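Long-range contacts in GH3 beta-N-acetylglucosaminidase (PDB 6K5J), which hydrolyses beta-linked N-acetylglucosamine residues from the ends of glycan chains, as a glycoside hydrolase of family 3: residues T97-N102 with H119-E124; M103-A108 with E366-K371; E283-A288 with D310-A315. One frame throughout, in Å; residues are numbered along the deposited sequence.

Contact 1: residues T97-N102 with H119-E124; sequences TVVPGN and HIIGSE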
loop_
_atom_site.group_PDB
_atom_site.type_symbol
_atom_site.label_atom_id
_atom_site.label_comp_id
_atom_site.label_asym_id
_atom_site.label_seq_id
_atom_site.Cartn_x
_atom_site.Cartn_y
_atom_site.Cartn_z
ATOM N N THR A 97 -5.944 -13.639 5.160
ATOM C CA THR A 97 -4.715 -14.077 4.512
ATOM C C THR A 97 -3.762 -12.902 4.369
ATOM O O THR A 97 -4.152 -11.842 3.873
ATOM C CB THR A 97 -5.024 -14.646 3.127
ATOM O OG1 THR A 97 -6.045 -15.641 3.236
ATOM C CG2 THR A 97 -3.787 -15.265 2.489
ATOM N N VAL A 98 -2.507 -13.095 4.763
ATOM C CA VAL A 98 -1.469 -12.106 4.493
ATOM C C VAL A 98 -0.939 -12.408 3.094
ATOM O O VAL A 98 -0.330 -13.453 2.858
ATOM C CB VAL A 98 -0.361 -12.136 5.553
ATOM C CG1 VAL A 98 0.714 -11.094 5.235
ATOM C CG2 VAL A 98 -0.954 -11.857 6.918
ATOM N N VAL A 99 -1.211 -11.512 2.157
ATOM C CA VAL A 99 -0.958 -11.737 0.741
ATOM C C VAL A 99 0.361 -11.050 0.390
ATOM O O VAL A 99 0.637 -9.971 0.927
ATOM C CB VAL A 99 -2.149 -11.204 -0.073
ATOM C CG1 VAL A 99 -1.818 -11.048 -1.516
ATOM C CG2 VAL A 99 -3.374 -12.123 0.135
ATOM N N PRO A 100 1.191 -11.616 -0.490
ATOM C CA PRO A 100 2.414 -10.915 -0.913
ATOM C C PRO A 100 2.107 -9.564 -1.538
ATOM O O PRO A 100 1.077 -9.374 -2.190
ATOM C CB PRO A 100 3.027 -11.863 -1.947
ATOM C CG PRO A 100 2.502 -13.198 -1.585
ATOM C CD PRO A 100 1.104 -12.958 -1.087
ATOM N N GLY A 101 3.036 -8.625 -1.347
ATOM C CA GLY A 101 2.868 -7.271 -1.820
ATOM C C GLY A 101 3.468 -7.081 -3.201
ATOM O O GLY A 101 3.991 -8.003 -3.820
ATOM N N ASN A 102 3.405 -5.836 -3.671
ATOM C CA ASN A 102 3.610 -5.573 -5.091
ATOM C C ASN A 102 5.009 -5.968 -5.546
ATOM O O ASN A 102 5.160 -6.699 -6.527
ATOM C CB ASN A 102 3.319 -4.105 -5.399
ATOM C CG ASN A 102 1.840 -3.847 -5.591
ATOM O OD1 ASN A 102 0.997 -4.670 -5.198
ATOM N ND2 ASN A 102 1.514 -2.721 -6.212
ATOM N N HIS A 119 -7.327 -11.169 -5.885
ATOM C CA HIS A 119 -8.643 -11.782 -5.716
ATOM C C HIS A 119 -8.832 -12.316 -4.299
ATOM O O HIS A 119 -9.938 -12.257 -3.752
ATOM C CB HIS A 119 -8.850 -12.895 -6.742
ATOM C CG HIS A 119 -10.259 -13.402 -6.789
ATOM N ND1 HIS A 119 -11.286 -12.681 -7.362
ATOM C CD2 HIS A 119 -10.814 -14.550 -6.335
ATOM C CE1 HIS A 119 -12.412 -13.369 -7.267
ATOM N NE2 HIS A 119 -12.154 -14.504 -6.644
ATOM N N ILE A 120 -7.774 -12.841 -3.684
ATOM C CA ILE A 120 -7.875 -13.233 -2.280
ATOM C C ILE A 120 -8.156 -12.013 -1.412
ATOM O O ILE A 120 -9.070 -12.022 -0.576
ATOM C CB ILE A 120 -6.600 -13.956 -1.818
ATOM C CG1 ILE A 120 -6.525 -15.363 -2.411
ATOM C CG2 ILE A 120 -6.568 -14.023 -0.294
ATOM C CD1 ILE A 120 -5.156 -16.012 -2.189
ATOM N N ILE A 121 -7.361 -10.949 -1.581
ATOM C CA ILE A 121 -7.604 -9.727 -0.807
ATOM C C ILE A 121 -9.041 -9.256 -0.998
ATOM O O ILE A 121 -9.745 -8.930 -0.033
ATOM C CB ILE A 121 -6.614 -8.615 -1.202
ATOM C CG1 ILE A 121 -5.198 -8.922 -0.693
ATOM C CG2 ILE A 121 -7.097 -7.257 -0.638
ATOM C CD1 ILE A 121 -4.107 -8.002 -1.316
ATOM N N GLY A 122 -9.484 -9.182 -2.255
ATOM C CA GLY A 122 -10.797 -8.622 -2.533
ATOM C C GLY A 122 -11.930 -9.500 -2.034
ATOM O O GLY A 122 -12.958 -9.000 -1.569
ATOM N N SER A 123 -11.764 -10.820 -2.139
ATOM C CA SER A 123 -12.779 -11.743 -1.637
ATOM C C SER A 123 -12.948 -11.585 -0.141
ATOM O O SER A 123 -14.072 -11.575 0.375
ATOM C CB SER A 123 -12.381 -13.188 -1.950
ATOM O OG SER A 123 -12.583 -13.460 -3.319
ATOM N N GLU A 124 -11.832 -11.487 0.574
ATOM C CA GLU A 124 -11.900 -11.352 2.018
ATOM C C GLU A 124 -12.429 -9.975 2.414
ATOM O O GLU A 124 -13.238 -9.864 3.342
ATOM C CB GLU A 124 -10.523 -11.655 2.611
ATOM C CG GLU A 124 -10.066 -13.088 2.237
ATOM C CD GLU A 124 -8.779 -13.542 2.920
ATOM O OE1 GLU A 124 -8.047 -12.686 3.443
ATOM O OE2 GLU A 124 -8.490 -14.765 2.908
HETATM O O HOH W 1 -6.346 -10.876 2.595
#

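Contact 2: residues M103-A108 with E366-K371; sequences MALGAA and ERISEK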
loop_
_atom_site.group_PDB
_atom_site.type_symbol
_atom_site.label_atom_id
_atom_site.label_comp_id
_atom_site.label_asym_id
_atom_site.label_seq_id
_atom_site.Cartn_x
_atom_site.Cartn_y
_atom_site.Cartn_z
ATOM N N MET A 103 6.052 -5.498 -4.860
ATOM C CA MET A 103 7.373 -5.784 -5.408
ATOM C C MET A 103 7.733 -7.261 -5.262
ATOM O O MET A 103 8.454 -7.801 -6.106
ATOM C CB MET A 103 8.452 -4.896 -4.780
ATOM C CG MET A 103 9.767 -4.964 -5.593
ATOM S SD MET A 103 10.983 -3.691 -5.179
ATOM C CE MET A 103 10.173 -2.250 -5.901
ATOM N N ALA A 104 7.211 -7.942 -4.238
ATOM C CA ALA A 104 7.360 -9.395 -4.183
ATOM C C ALA A 104 6.705 -10.051 -5.396
ATOM O O ALA A 104 7.279 -10.960 -6.014
ATOM C CB ALA A 104 6.762 -9.934 -2.880
ATOM N N LEU A 105 5.518 -9.575 -5.778
ATOM C CA LEU A 105 4.858 -10.111 -6.965
ATOM C C LEU A 105 5.642 -9.774 -8.231
ATOM O O LEU A 105 5.727 -10.594 -9.152
ATOM C CB LEU A 105 3.425 -9.568 -7.060
ATOM C CG LEU A 105 2.413 -10.148 -6.056
ATOM C CD1 LEU A 105 1.169 -9.251 -5.934
ATOM C CD2 LEU A 105 2.017 -11.569 -6.466
ATOM N N GLY A 106 6.206 -8.564 -8.299
ATOM C CA GLY A 106 7.003 -8.184 -9.460
ATOM C C GLY A 106 8.219 -9.069 -9.659
ATOM O O GLY A 106 8.560 -9.425 -10.792
ATOM N N ALA A 107 8.887 -9.445 -8.562
ATOM C CA ALA A 107 10.055 -10.322 -8.671
ATOM C C ALA A 107 9.680 -11.727 -9.127
ATOM O O ALA A 107 10.497 -12.406 -9.760
ATOM C CB ALA A 107 10.797 -10.404 -7.339
ATOM N N ALA A 108 8.478 -12.198 -8.788
ATOM C CA ALA A 108 8.019 -13.480 -9.323
ATOM C C ALA A 108 7.672 -13.376 -10.809
ATOM O O ALA A 108 7.765 -14.372 -11.538
ATOM C CB ALA A 108 6.816 -13.984 -8.514
ATOM N N GLU A 366 1.923 -19.040 -0.367
ATOM C CA GLU A 366 3.242 -19.629 -0.140
ATOM C C GLU A 366 3.934 -19.957 -1.460
ATOM O O GLU A 366 5.130 -19.691 -1.636
ATOM C CB GLU A 366 3.110 -20.881 0.732
ATOM C CG GLU A 366 2.903 -20.537 2.210
ATOM C CD GLU A 366 2.627 -21.743 3.080
ATOM O OE1 GLU A 366 2.472 -22.864 2.535
ATOM O OE2 GLU A 366 2.563 -21.558 4.319
ATOM N N ARG A 367 3.187 -20.502 -2.415
ATOM C CA ARG A 367 3.791 -20.828 -3.699
ATOM C C ARG A 367 4.185 -19.574 -4.470
ATOM O O ARG A 367 5.175 -19.594 -5.210
ATOM C CB ARG A 367 2.842 -21.715 -4.496
ATOM C CG ARG A 367 2.714 -23.096 -3.858
ATOM C CD ARG A 367 1.852 -24.060 -4.683
ATOM N NE ARG A 367 1.393 -25.125 -3.806
ATOM C CZ ARG A 367 0.150 -25.236 -3.358
ATOM N NH1 ARG A 367 -0.772 -24.360 -3.734
ATOM N NH2 ARG A 367 -0.164 -26.224 -2.536
ATOM N N ILE A 368 3.453 -18.472 -4.289
ATOM C CA ILE A 368 3.849 -17.198 -4.891
ATOM C C ILE A 368 5.203 -16.746 -4.350
ATOM O O ILE A 368 6.107 -16.383 -5.111
ATOM C CB ILE A 368 2.768 -16.127 -4.645
ATOM C CG1 ILE A 368 1.456 -16.500 -5.346
ATOM C CG2 ILE A 368 3.245 -14.762 -5.093
ATOM C CD1 ILE A 368 0.376 -15.475 -5.132
ATOM N N SER A 369 5.362 -16.755 -3.024
ATOM C CA SER A 369 6.600 -16.256 -2.436
ATOM C C SER A 369 7.793 -17.127 -2.799
ATOM O O SER A 369 8.915 -16.619 -2.891
ATOM C CB SER A 369 6.463 -16.163 -0.912
ATOM O OG SER A 369 5.347 -15.376 -0.546
ATOM N N GLU A 370 7.583 -18.438 -2.992
ATOM C CA GLU A 370 8.679 -19.297 -3.449
ATOM C C GLU A 370 9.255 -18.815 -4.778
ATOM O O GLU A 370 10.448 -19.000 -5.039
ATOM C CB GLU A 370 8.212 -20.752 -3.581
ATOM C CG GLU A 370 7.836 -21.416 -2.247
ATOM C CD GLU A 370 7.430 -22.882 -2.397
ATOM O OE1 GLU A 370 7.641 -23.462 -3.481
ATOM O OE2 GLU A 370 6.894 -23.450 -1.425
ATOM N N LYS A 371 8.425 -18.211 -5.634
ATOM C CA LYS A 371 8.891 -17.706 -6.921
ATOM C C LYS A 371 9.523 -16.322 -6.828
ATOM O O LYS A 371 10.120 -15.867 -7.809
ATOM C CB LYS A 371 7.726 -17.655 -7.929
ATOM C CG LYS A 371 7.257 -19.016 -8.434
ATOM C CD LYS A 371 6.076 -18.885 -9.420
ATOM C CE LYS A 371 6.540 -18.626 -10.858
ATOM N NZ LYS A 371 5.410 -18.251 -11.787
HETATM O O HOH W 2 9.870 -16.492 -10.826
#

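Contact 3: residues E283-A288 with D310-A315; sequences EGAVQA and DALLAA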
loop_
_atom_site.group_PDB
_atom_site.type_symbol
_atom_site.label_atom_id
_atom_site.label_comp_id
_atom_site.label_asym_id
_atom_site.label_seq_id
_atom_site.Cartn_x
_atom_site.Cartn_y
_atom_site.Cartn_z
ATOM N N GLU A 283 -9.849 24.598 1.527
ATOM C CA GLU A 283 -9.601 25.156 0.206
ATOM C C GLU A 283 -8.980 24.122 -0.726
ATOM O O GLU A 283 -9.200 24.174 -1.939
ATOM C CB GLU A 283 -8.724 26.408 0.338
ATOM C CG GLU A 283 -8.387 27.114 -0.968
ATOM C CD GLU A 283 -9.593 27.730 -1.682
ATOM O OE1 GLU A 283 -9.554 27.790 -2.928
ATOM O OE2 GLU A 283 -10.563 28.165 -1.016
ATOM N N GLY A 284 -8.218 23.168 -0.188
ATOM C CA GLY A 284 -7.778 22.057 -1.016
ATOM C C GLY A 284 -8.943 21.234 -1.532
ATOM O O GLY A 284 -8.950 20.806 -2.691
ATOM N N ALA A 285 -9.946 21.002 -0.682
ATOM C CA ALA A 285 -11.142 20.283 -1.116
ATOM C C ALA A 285 -11.799 20.983 -2.301
ATOM O O ALA A 285 -12.115 20.354 -3.316
ATOM C CB ALA A 285 -12.131 20.164 0.043
ATOM N N VAL A 286 -12.024 22.292 -2.172
ATOM C CA VAL A 286 -12.639 23.069 -3.249
ATOM C C VAL A 286 -11.780 23.001 -4.502
ATOM O O VAL A 286 -12.278 22.768 -5.608
ATOM C CB VAL A 286 -12.861 24.526 -2.793
ATOM C CG1 VAL A 286 -13.366 25.387 -3.953
ATOM C CG2 VAL A 286 -13.824 24.566 -1.623
ATOM N N GLN A 287 -10.472 23.197 -4.347
ATOM C CA GLN A 287 -9.598 23.215 -5.512
ATOM C C GLN A 287 -9.495 21.843 -6.167
ATOM O O GLN A 287 -9.332 21.755 -7.392
ATOM C CB GLN A 287 -8.218 23.725 -5.121
ATOM C CG GLN A 287 -8.123 25.238 -5.112
ATOM C CD GLN A 287 -6.802 25.726 -4.574
ATOM O OE1 GLN A 287 -6.728 26.274 -3.474
ATOM N NE2 GLN A 287 -5.748 25.528 -5.346
ATOM N N ALA A 288 -9.593 20.769 -5.376
ATOM C CA ALA A 288 -9.583 19.424 -5.948
ATOM C C ALA A 288 -10.809 19.176 -6.823
ATOM O O ALA A 288 -10.696 18.603 -7.914
ATOM C CB ALA A 288 -9.507 18.385 -4.829
ATOM N N ASP A 310 -17.847 21.905 4.689
ATOM C CA ASP A 310 -18.292 23.295 4.745
ATOM C C ASP A 310 -17.747 24.099 3.574
ATOM O O ASP A 310 -18.465 24.909 2.982
ATOM C CB ASP A 310 -17.849 23.945 6.064
ATOM C CG ASP A 310 -18.712 23.530 7.254
ATOM O OD1 ASP A 310 -19.854 23.076 7.049
ATOM O OD2 ASP A 310 -18.234 23.666 8.402
ATOM N N ALA A 311 -16.470 23.906 3.239
ATOM C CA ALA A 311 -15.875 24.660 2.142
ATOM C C ALA A 311 -16.509 24.293 0.804
ATOM O O ALA A 311 -16.726 25.167 -0.046
ATOM C CB ALA A 311 -14.367 24.426 2.114
ATOM N N LEU A 312 -16.813 23.008 0.595
ATOM C CA LEU A 312 -17.436 22.588 -0.659
ATOM C C LEU A 312 -18.835 23.173 -0.793
ATOM O O LEU A 312 -19.210 23.676 -1.858
ATOM C CB LEU A 312 -17.492 21.061 -0.747
ATOM C CG LEU A 312 -16.149 20.380 -1.045
ATOM C CD1 LEU A 312 -16.262 18.865 -0.836
ATOM C CD2 LEU A 312 -15.698 20.700 -2.459
ATOM N N LEU A 313 -19.620 23.114 0.285
ATOM C CA LEU A 313 -20.950 23.711 0.261
ATOM C C LEU A 313 -20.871 25.214 0.002
ATOM O O LEU A 313 -21.618 25.753 -0.825
ATOM C CB LEU A 313 -21.674 23.421 1.573
ATOM C CG LEU A 313 -23.128 23.888 1.606
ATOM C CD1 LEU A 313 -23.968 23.112 0.600
ATOM C CD2 LEU A 313 -23.714 23.758 3.007
ATOM N N ALA A 314 -19.965 25.907 0.696
ATOM C CA ALA A 314 -19.849 27.354 0.519
ATOM C C ALA A 314 -19.444 27.709 -0.907
ATOM O O ALA A 314 -19.892 28.727 -1.453
ATOM C CB ALA A 314 -18.845 27.932 1.518
ATOM N N ALA A 315 -18.598 26.880 -1.523
ATOM C CA ALA A 315 -18.163 27.133 -2.893
ATOM C C ALA A 315 -19.320 27.013 -3.880
ATOM O O ALA A 315 -19.394 27.778 -4.848
ATOM C CB ALA A 315 -17.032 26.175 -3.270
#

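Contact 1: residues T97-N102 with H119-E124
T97 meets the end of the E124 side chain with two donors at once. Its backbone N gives a hydrogen bond to E124 OE1, 2.9 Å long and bent to 154° at the hydrogen, taken on the syn lone pair of that oxygen. Along the T97 side chain, CB rests 3.8 Å from I120 CG2, one helical turn back from E124. OG1 then branches off to donate to E124 OE2 over 2.6 Å, arriving on the syn side but 17° out of the carboxylate plane. The other branch, CG2, lies against I120 CG2 at 4.1 Å. With chi1 at -52° the methyl is anti to the backbone N and the hydroxyl stands beside it, which is what lets N and OG1 face one carboxylate together. A water closes the polar end: it donates to T97 O at 2.7 Å and to E124 OE1. OE2 has a second partner too, a salt bridge from K361, so the carboxylate is gripped through both oxygens and its rotation is fixed. A glutamine in place of E124 would probably leave K361 without its counter-charge and turn an NH2 toward one of the two T97 donors.

Two residues on, V99 makes the apolar half. Its CG2 drops against I120 CG2 at 3.7 Å and also touches I121 CG1, while CG1 lies 3.8 Å from I121 CD1, so the valine straddles the two isoleucines.

The loop after strand 79-81 is thus laid along helix 111-127, both within the TIM-barrel-type N-terminal domain of family 3. F172 of helix 158-174 packs on I121, and V365 of helix 359-372 touches both I120 and P100, leaving this loop wedged between helices 111-127 and 359-372.

Contact 2: residues M103-A108 with E366-K371
A108 and K371 bring the two helices together, with their CA atoms 4.9 Å apart. The short helical segments cross at 65°, and their axes pass within 8.6 Å of each other. Helix 102-108 lies within the family 3 N-terminal domain, whereas helix 359-372 leads into strand 374-377 of the six-stranded mixed sheet, so the contact joins these two parts of the enzyme.

The apolar contacts are few and specific. A108 CB sits 3.8 Å from K371 CB, so it is the root of the lysine, not its charged end, that meets the alanine. Further back, L105 reaches across with one methyl: CD2 lies 3.7 Å from I368 CG2, the branch of the isoleucine that does the touching. L113 of helix 111-127 packs on both I368 and K371, adding a third helix to this apolar patch.

The polar contacts between the segments involve the backbone. A108 CA points its hydrogen at K371 O in a CH...O contact of 3.5 Å, with an angle of 150° at the hydrogen. A water also stands 3.1 Å from A108 O and equally far from K371 O; it has more acceptors in reach than protons, so a bridge between the two carbonyls is doubtful. Just past the lysine, S372 OG hydrogen-bonds to A104 O.

The ionic chemistry lies to one side. The K371 chain bends at chi3 (85°), and its NZ forms a salt bridge with D110, just past helix 102-108.

Between the two segments, then, aliphatic carbons and a CH donor do most of the work. Such interactions depend on the fit of the two surfaces more than on charge, and A108 is small enough to let the backbones come this near.

Contact 3: residues E283-A288 with D310-A315
The short helical segments 283-288 and 310-315 cross at -52°, with axes 8.3 Å apart at the closest. V286 has the largest share of the contact, using both methyls. CG2 lies 3.8 Å from A311 CB and touches the A311 carbonyl as well, 3.4 Å from its O atom. CG1, held anti to the backbone N by a chi1 of 174°, comes to 3.8 Å from A315 CB. The valine therefore spans one helical turn, meeting two alanines four residues apart whose own methyls take up little room.

Helices 281-291 and 302-317 are consecutive in the chain and joined through strand 296-298, the alternation of helix and strand expected of the TIM-barrel fold of the family 3 N-terminal domain. I296 of that strand touches both A285 and L312, so the contact rests on the barrel wall.

L312 supplies the return contact, lying beside A285 and the valine backbone. Its CD2 is 3.7 Å from A285 O and 3.9 Å from V286 CA, and CG faces A285 CB at 4.2 Å. V17 of helix 13-19 also packs on L312, while E283, at the start of the first segment, reaches R320 in a salt bridge just past the second helix.

How the contacts relate
Contacts 1 and 2 are neighbours, their centres 13 Å apart, and their segments alternate along the chain: 97-102 runs straight into 103-108, then comes 119-124, and much later 366-371. P100 joins them physically, its CG lying 3.7 Å from S369 OG and its O 3.7 Å from L105 CD1. Both lie where the N-terminal barrel domain meets helix 359-372 and the part bearing the mixed sheet, so they help hold the two together. Contact 3 falls within the long chain section that contact 2 closes, about 35 Å from contact 1 and 43 Å from contact 2, centre to centre. It ties consecutive barrel helices on the far side of the chain's centre from contact 2.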